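Ancylostoma secreted protein 1 (Necator americanus, PDB 3NT8) is a secreted protein of two CAP domains, probably associated with the transition of infective hookworm larvae to parasitism. Local coordinates at residues Gln38-Phe43 against Pro121-Trp126; Asn246-Ser251 against Leu328-Leu333. One frame throughout, in Å; residues are numbered along the deposited sequence.

Contact 1 (Gln38-Phe43 against Pro121-Trp126)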
loop_
_atom_site.group_PDB
_atom_site.type_symbol
_atom_site.label_atom_id
_atom_site.label_comp_id
_atom_site.label_asym_id
_atom_site.label_seq_id
_atom_site.Cartn_x
_atom_site.Cartn_y
_atom_site.Cartn_z
ATOM N N GLN A 38 -7.998 10.060 24.253
ATOM C CA GLN A 38 -7.929 11.366 23.672
ATOM C C GLN A 38 -6.452 11.719 23.623
ATOM O O GLN A 38 -6.038 12.307 22.695
ATOM C CB GLN A 38 -8.761 12.337 24.526
ATOM C CG GLN A 38 -8.928 13.734 23.911
ATOM C CD GLN A 38 -9.938 13.718 22.787
ATOM O OE1 GLN A 38 -11.106 13.383 23.021
ATOM N NE2 GLN A 38 -9.501 14.007 21.550
ATOM N N ALA A 39 -5.635 11.278 24.582
ATOM C CA ALA A 39 -4.220 11.582 24.515
ATOM C C ALA A 39 -3.451 10.778 23.412
ATOM O O ALA A 39 -2.562 11.311 22.800
ATOM C CB ALA A 39 -3.562 11.457 25.858
ATOM N N PHE A 40 -3.783 9.508 23.214
ATOM C CA PHE A 40 -3.320 8.767 22.058
ATOM C C PHE A 40 -3.742 9.417 20.747
ATOM O O PHE A 40 -2.920 9.618 19.847
ATOM C CB PHE A 40 -3.845 7.335 22.091
ATOM C CG PHE A 40 -3.157 6.463 23.100
ATOM C CD1 PHE A 40 -1.794 6.233 23.023
ATOM C CD2 PHE A 40 -3.888 5.857 24.115
ATOM C CE1 PHE A 40 -1.186 5.400 23.968
ATOM C CE2 PHE A 40 -3.322 5.027 25.028
ATOM C CZ PHE A 40 -1.968 4.800 24.966
ATOM N N LEU A 41 -5.019 9.709 20.619
ATOM C CA LEU A 41 -5.522 10.206 19.364
ATOM C C LEU A 41 -4.947 11.570 19.007
ATOM O O LEU A 41 -4.592 11.776 17.847
ATOM C CB LEU A 41 -7.031 10.244 19.389
ATOM C CG LEU A 41 -7.748 10.624 18.106
ATOM C CD1 LEU A 41 -7.530 9.580 17.032
ATOM C CD2 LEU A 41 -9.256 10.855 18.402
ATOM N N ASP A 42 -4.915 12.507 19.971
ATOM C CA ASP A 42 -4.438 13.865 19.731
ATOM C C ASP A 42 -2.953 13.895 19.367
ATOM O O ASP A 42 -2.512 14.653 18.463
ATOM C CB ASP A 42 -4.664 14.725 20.999
ATOM C CG ASP A 42 -6.117 15.081 21.212
ATOM O OD1 ASP A 42 -6.957 14.828 20.302
ATOM O OD2 ASP A 42 -6.410 15.656 22.286
ATOM N N PHE A 43 -2.159 13.093 20.073
ATOM C CA PHE A 43 -0.715 13.103 19.807
ATOM C C PHE A 43 -0.486 12.675 18.324
ATOM O O PHE A 43 0.360 13.239 17.601
ATOM C CB PHE A 43 0.039 12.209 20.810
ATOM C CG PHE A 43 1.551 12.369 20.756
ATOM C CD1 PHE A 43 2.235 13.031 21.801
ATOM C CD2 PHE A 43 2.295 11.855 19.693
ATOM C CE1 PHE A 43 3.605 13.187 21.746
ATOM C CE2 PHE A 43 3.682 12.020 19.648
ATOM C CZ PHE A 43 4.335 12.663 20.693
ATOM N N PRO A 121 5.660 9.924 26.772
ATOM C CA PRO A 121 7.011 9.542 26.453
ATOM C C PRO A 121 7.064 8.282 25.587
ATOM O O PRO A 121 8.054 8.092 24.901
ATOM C CB PRO A 121 7.671 9.346 27.850
ATOM C CG PRO A 121 6.517 8.922 28.711
ATOM C CD PRO A 121 5.415 9.892 28.233
ATOM N N THR A 122 6.034 7.415 25.637
ATOM C CA THR A 122 5.969 6.278 24.691
ATOM C C THR A 122 5.820 6.748 23.233
ATOM O O THR A 122 6.561 6.327 22.331
ATOM C CB THR A 122 4.817 5.311 24.985
ATOM O OG1 THR A 122 5.025 4.788 26.285
ATOM C CG2 THR A 122 4.808 4.134 23.994
ATOM N N LEU A 123 4.837 7.615 23.025
ATOM C CA LEU A 123 4.507 8.067 21.704
ATOM C C LEU A 123 5.660 8.976 21.144
ATOM O O LEU A 123 6.017 8.895 19.947
ATOM C CB LEU A 123 3.117 8.709 21.669
ATOM C CG LEU A 123 1.964 7.748 21.268
ATOM C CD1 LEU A 123 1.833 6.663 22.299
ATOM C CD2 LEU A 123 0.686 8.461 21.222
ATOM N N SER A 124 6.257 9.781 22.003
ATOM C CA SER A 124 7.325 10.636 21.553
ATOM C C SER A 124 8.612 9.907 21.253
ATOM O O SER A 124 9.404 10.329 20.366
ATOM C CB SER A 124 7.505 11.866 22.482
ATOM O OG SER A 124 8.018 11.567 23.760
ATOM N N GLY A 125 8.820 8.804 21.959
ATOM C CA GLY A 125 9.884 7.823 21.677
ATOM C C GLY A 125 9.693 7.116 20.311
ATOM O O GLY A 125 10.664 6.953 19.544
ATOM N N TRP A 126 8.468 6.721 20.008
ATOM C CA TRP A 126 8.106 6.199 18.660
ATOM C C TRP A 126 8.358 7.215 17.577
ATOM O O TRP A 126 8.958 6.911 16.551
ATOM C CB TRP A 126 6.641 5.741 18.608
ATOM C CG TRP A 126 6.352 4.545 19.409
ATOM C CD1 TRP A 126 7.274 3.596 19.849
ATOM C CD2 TRP A 126 5.069 4.073 19.858
ATOM N NE1 TRP A 126 6.621 2.618 20.547
ATOM C CE2 TRP A 126 5.285 2.895 20.602
ATOM C CE3 TRP A 126 3.773 4.528 19.711
ATOM C CZ2 TRP A 126 4.247 2.151 21.185
ATOM C CZ3 TRP A 126 2.741 3.798 20.323
ATOM C CH2 TRP A 126 2.994 2.630 21.055
#

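Contact 2 (Asn246-Ser251 against Leu328-Leu333)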
loop_
_atom_site.group_PDB
_atom_site.type_symbol
_atom_site.label_atom_id
_atom_site.label_comp_id
_atom_site.label_asym_id
_atom_site.label_seq_id
_atom_site.Cartn_x
_atom_site.Cartn_y
_atom_site.Cartn_z
ATOM N N ASN A 246 -3.726 0.400 -15.533
ATOM C CA ASN A 246 -3.866 1.294 -16.666
ATOM C C ASN A 246 -3.184 2.613 -16.540
ATOM O O ASN A 246 -2.686 3.098 -17.531
ATOM C CB ASN A 246 -5.329 1.473 -17.092
ATOM C CG ASN A 246 -5.793 0.353 -18.037
ATOM O OD1 ASN A 246 -5.032 -0.038 -18.884
ATOM N ND2 ASN A 246 -7.041 -0.149 -17.890
ATOM N N GLU A 247 -3.188 3.180 -15.324
ATOM C CA GLU A 247 -2.563 4.419 -15.077
ATOM C C GLU A 247 -1.031 4.334 -15.181
ATOM O O GLU A 247 -0.378 5.277 -15.610
ATOM C CB GLU A 247 -2.976 4.946 -13.707
ATOM C CG GLU A 247 -4.375 5.474 -13.701
ATOM C CD GLU A 247 -4.713 6.317 -12.489
ATOM O OE1 GLU A 247 -3.889 6.442 -11.547
ATOM O OE2 GLU A 247 -5.829 6.867 -12.484
ATOM N N PHE A 248 -0.479 3.205 -14.760
ATOM C CA PHE A 248 0.916 2.944 -14.944
ATOM C C PHE A 248 1.253 2.697 -16.426
ATOM O O PHE A 248 2.269 3.213 -16.922
ATOM C CB PHE A 248 1.349 1.771 -14.083
ATOM C CG PHE A 248 1.659 2.097 -12.627
ATOM C CD1 PHE A 248 2.394 3.221 -12.281
ATOM C CD2 PHE A 248 1.326 1.171 -11.607
ATOM C CE1 PHE A 248 2.771 3.527 -10.921
ATOM C CE2 PHE A 248 1.687 1.463 -10.240
ATOM C CZ PHE A 248 2.447 2.660 -9.927
ATOM N N ARG A 249 0.419 1.946 -17.139
ATOM C CA ARG A 249 0.661 1.746 -18.570
ATOM C C ARG A 249 0.531 3.073 -19.342
ATOM O O ARG A 249 1.233 3.282 -20.339
ATOM C CB ARG A 249 -0.340 0.753 -19.128
ATOM C CG ARG A 249 -0.005 -0.670 -18.762
ATOM C CD ARG A 249 -1.145 -1.618 -18.981
ATOM N NE ARG A 249 -1.276 -1.962 -20.381
ATOM C CZ ARG A 249 -0.600 -2.933 -20.974
ATOM N NH1 ARG A 249 0.288 -3.679 -20.271
ATOM N NH2 ARG A 249 -0.769 -3.157 -22.262
ATOM N N SER A 250 -0.402 3.936 -18.907
ATOM C CA SER A 250 -0.539 5.258 -19.525
ATOM C C SER A 250 0.719 6.111 -19.328
ATOM O O SER A 250 1.242 6.742 -20.281
ATOM C CB SER A 250 -1.766 5.994 -18.989
ATOM O OG SER A 250 -1.829 7.297 -19.538
ATOM N N SER A 251 1.195 6.124 -18.078
ATOM C CA SER A 251 2.378 6.827 -17.720
ATOM C C SER A 251 3.594 6.350 -18.479
ATOM O O SER A 251 4.370 7.177 -18.976
ATOM C CB SER A 251 2.629 6.778 -16.238
ATOM O OG SER A 251 3.669 7.710 -15.957
ATOM N N LEU A 328 4.274 -2.643 -5.885
ATOM C CA LEU A 328 5.502 -3.435 -5.620
ATOM C C LEU A 328 5.935 -4.143 -6.904
ATOM O O LEU A 328 7.143 -4.190 -7.209
ATOM C CB LEU A 328 5.312 -4.452 -4.480
ATOM C CG LEU A 328 5.367 -3.838 -3.064
ATOM C CD1 LEU A 328 4.852 -4.774 -1.871
ATOM C CD2 LEU A 328 6.766 -3.204 -2.722
ATOM N N TRP A 329 4.987 -4.679 -7.645
ATOM C CA TRP A 329 5.332 -5.251 -8.969
ATOM C C TRP A 329 5.914 -4.199 -9.921
ATOM O O TRP A 329 6.965 -4.473 -10.553
ATOM C CB TRP A 329 4.152 -5.876 -9.622
ATOM C CG TRP A 329 3.553 -7.005 -8.865
ATOM C CD1 TRP A 329 4.187 -7.845 -8.026
ATOM C CD2 TRP A 329 2.172 -7.444 -8.929
ATOM N NE1 TRP A 329 3.275 -8.767 -7.527
ATOM C CE2 TRP A 329 2.042 -8.527 -8.057
ATOM C CE3 TRP A 329 1.040 -7.004 -9.620
ATOM C CZ2 TRP A 329 0.822 -9.188 -7.856
ATOM C CZ3 TRP A 329 -0.194 -7.647 -9.359
ATOM C CH2 TRP A 329 -0.278 -8.704 -8.505
ATOM N N TRP A 330 5.243 -3.025 -10.017
ATOM C CA TRP A 330 5.643 -1.938 -10.899
ATOM C C TRP A 330 7.000 -1.321 -10.562
ATOM O O TRP A 330 7.767 -0.973 -11.488
ATOM C CB TRP A 330 4.557 -0.842 -10.974
ATOM C CG TRP A 330 4.788 0.127 -12.107
ATOM C CD1 TRP A 330 5.402 1.356 -12.033
ATOM C CD2 TRP A 330 4.462 -0.059 -13.513
ATOM N NE1 TRP A 330 5.456 1.946 -13.292
ATOM C CE2 TRP A 330 4.867 1.104 -14.201
ATOM C CE3 TRP A 330 3.840 -1.085 -14.242
ATOM C CZ2 TRP A 330 4.693 1.251 -15.579
ATOM C CZ3 TRP A 330 3.669 -0.928 -15.598
ATOM C CH2 TRP A 330 4.085 0.222 -16.250
ATOM N N ASN A 331 7.289 -1.211 -9.247
ATOM C CA ASN A 331 8.510 -0.594 -8.756
ATOM C C ASN A 331 9.792 -1.182 -9.269
ATOM O O ASN A 331 10.820 -0.550 -9.199
ATOM C CB ASN A 331 8.505 -0.397 -7.207
ATOM C CG ASN A 331 7.559 0.722 -6.783
ATOM O OD1 ASN A 331 7.191 1.582 -7.619
ATOM N ND2 ASN A 331 7.105 0.697 -5.492
ATOM N N GLU A 332 9.731 -2.402 -9.795
ATOM C CA GLU A 332 10.903 -3.041 -10.375
ATOM C C GLU A 332 11.668 -2.187 -11.388
ATOM O O GLU A 332 12.899 -2.223 -11.489
ATOM C CB GLU A 332 10.517 -4.409 -10.913
ATOM C CG GLU A 332 9.963 -5.333 -9.779
ATOM C CD GLU A 332 9.560 -6.721 -10.242
ATOM O OE1 GLU A 332 9.133 -6.943 -11.421
ATOM O OE2 GLU A 332 9.627 -7.630 -9.392
ATOM N N LEU A 333 10.924 -1.359 -12.097
ATOM C CA LEU A 333 11.488 -0.561 -13.153
ATOM C C LEU A 333 12.389 0.501 -12.572
ATOM O O LEU A 333 13.509 0.741 -13.098
ATOM C CB LEU A 333 10.379 0.105 -14.016
ATOM C CG LEU A 333 10.918 1.108 -15.055
ATOM C CD1 LEU A 333 11.697 0.439 -16.161
ATOM C CD2 LEU A 333 9.782 1.923 -15.688
#

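Contact 1 (Gln38-Phe43 against Pro121-Trp126)
Leu123 reaches from helix 119-127 into the angle between Phe40 and Phe43, and most of what joins Gln38-Phe43 to Pro121-Trp126 runs through it. The CH-pi contact comes first. The Phe43 ring is swung across to the other helix with CG anti to its backbone N (chi1 -169°), and CB of Leu123 sits over one face, shifted toward the rim, 3.9 Å from the ring centroid. The two side chains run past each other in opposite directions, so CD2 of Leu123 ends up near the Phe43 CB at 3.8 Å. Beyond the leucine the tip of the ring meets the second helix itself: Phe43 CZ lies 3.7 Å from Ser124 CB. A small serine suits this spot, since its OG can turn back to Glu120 O in its own helix while CB meets the phenyl.

These segments belong to the first CAP domain, an alpha-beta-alpha sandwich, and their axes lie 10.8 Å apart and run in nearly the same direction, 24° off parallel. Phe40 and Trp126 both continue onto strand 170-177 of the sheet beneath, where each touches Cys175 of the disulfide with Cys162.

Purely apolar contact completes the join. Leu123 CD1 approaches the Phe40 ring at its edge, 3.7 Å from CE1, and the two side chains cross at about a right angle; a branched leucine can thus serve both phenylalanines. On the far flank of helix 34-52, Gln38 NE2 donates to Asp42 OD1 (3.0 Å) one turn on, from above the carboxylate plane.

Contact 2 (Asn246-Ser251 against Leu328-Leu333)
Phe248 lies flat on Trp330, and this pair carries almost the whole contact. Its ring stacks face to face on the five-membered ring of the indole, centroids 3.7 Å apart and planes 5° from parallel. The side chains pass in opposite directions, which brings Phe248 CB over the six-membered ring, 3.5 Å from its centroid, while Trp330 CB lies over the phenyl face. Trp330 extends to helix 235-253 because its CG is anti to the backbone N (chi1 -167°). The far end of the indole slips along the helix backbone, CZ2 3.4 Å from Phe248 O.

In this second CAP domain, whose fold sets helices against both faces of a central sheet, helix 235-253 is thereby tied to helix 318-330; two flat rings suit so close a stack. Trp330 also touches Met362 and Ala363 of helix 357-363, and its buried NE1 finds the acceptor it needs in a hydrogen bond to Glu257 OE1, which should help fix the indole's rotation.

Next, Arg249 N lies obliquely to the indole, 4.1 Å from Trp330 CH2, by proximity alone; its NH1 is hydrogen-bonded to the carbonyls of Met362 and Trp364. Ser251 OG is hydrogen-bonded to Glu257 OE2, so one carboxylate serves both segments.

Contacts 1 and 2 join comparable pieces of two CAP domains: in each, the long helix near the start of the domain meets a later helix that precedes the last two strands of the sheet. They lie on opposite sides of the chain's centre, their nearest atoms about 22 Å apart, and do not touch. Contact 1 is the more peripheral and only partly buried; there an aliphatic leucine is shared by two phenylalanines. Contact 2 is buried nearer the middle of the molecule and relies on one flat aromatic pair. Both are apolar where the segments meet, but the stacked tryptophan's N-H has a carboxylate partner, whereas contact 1's three hydrocarbon side chains bring no polar group.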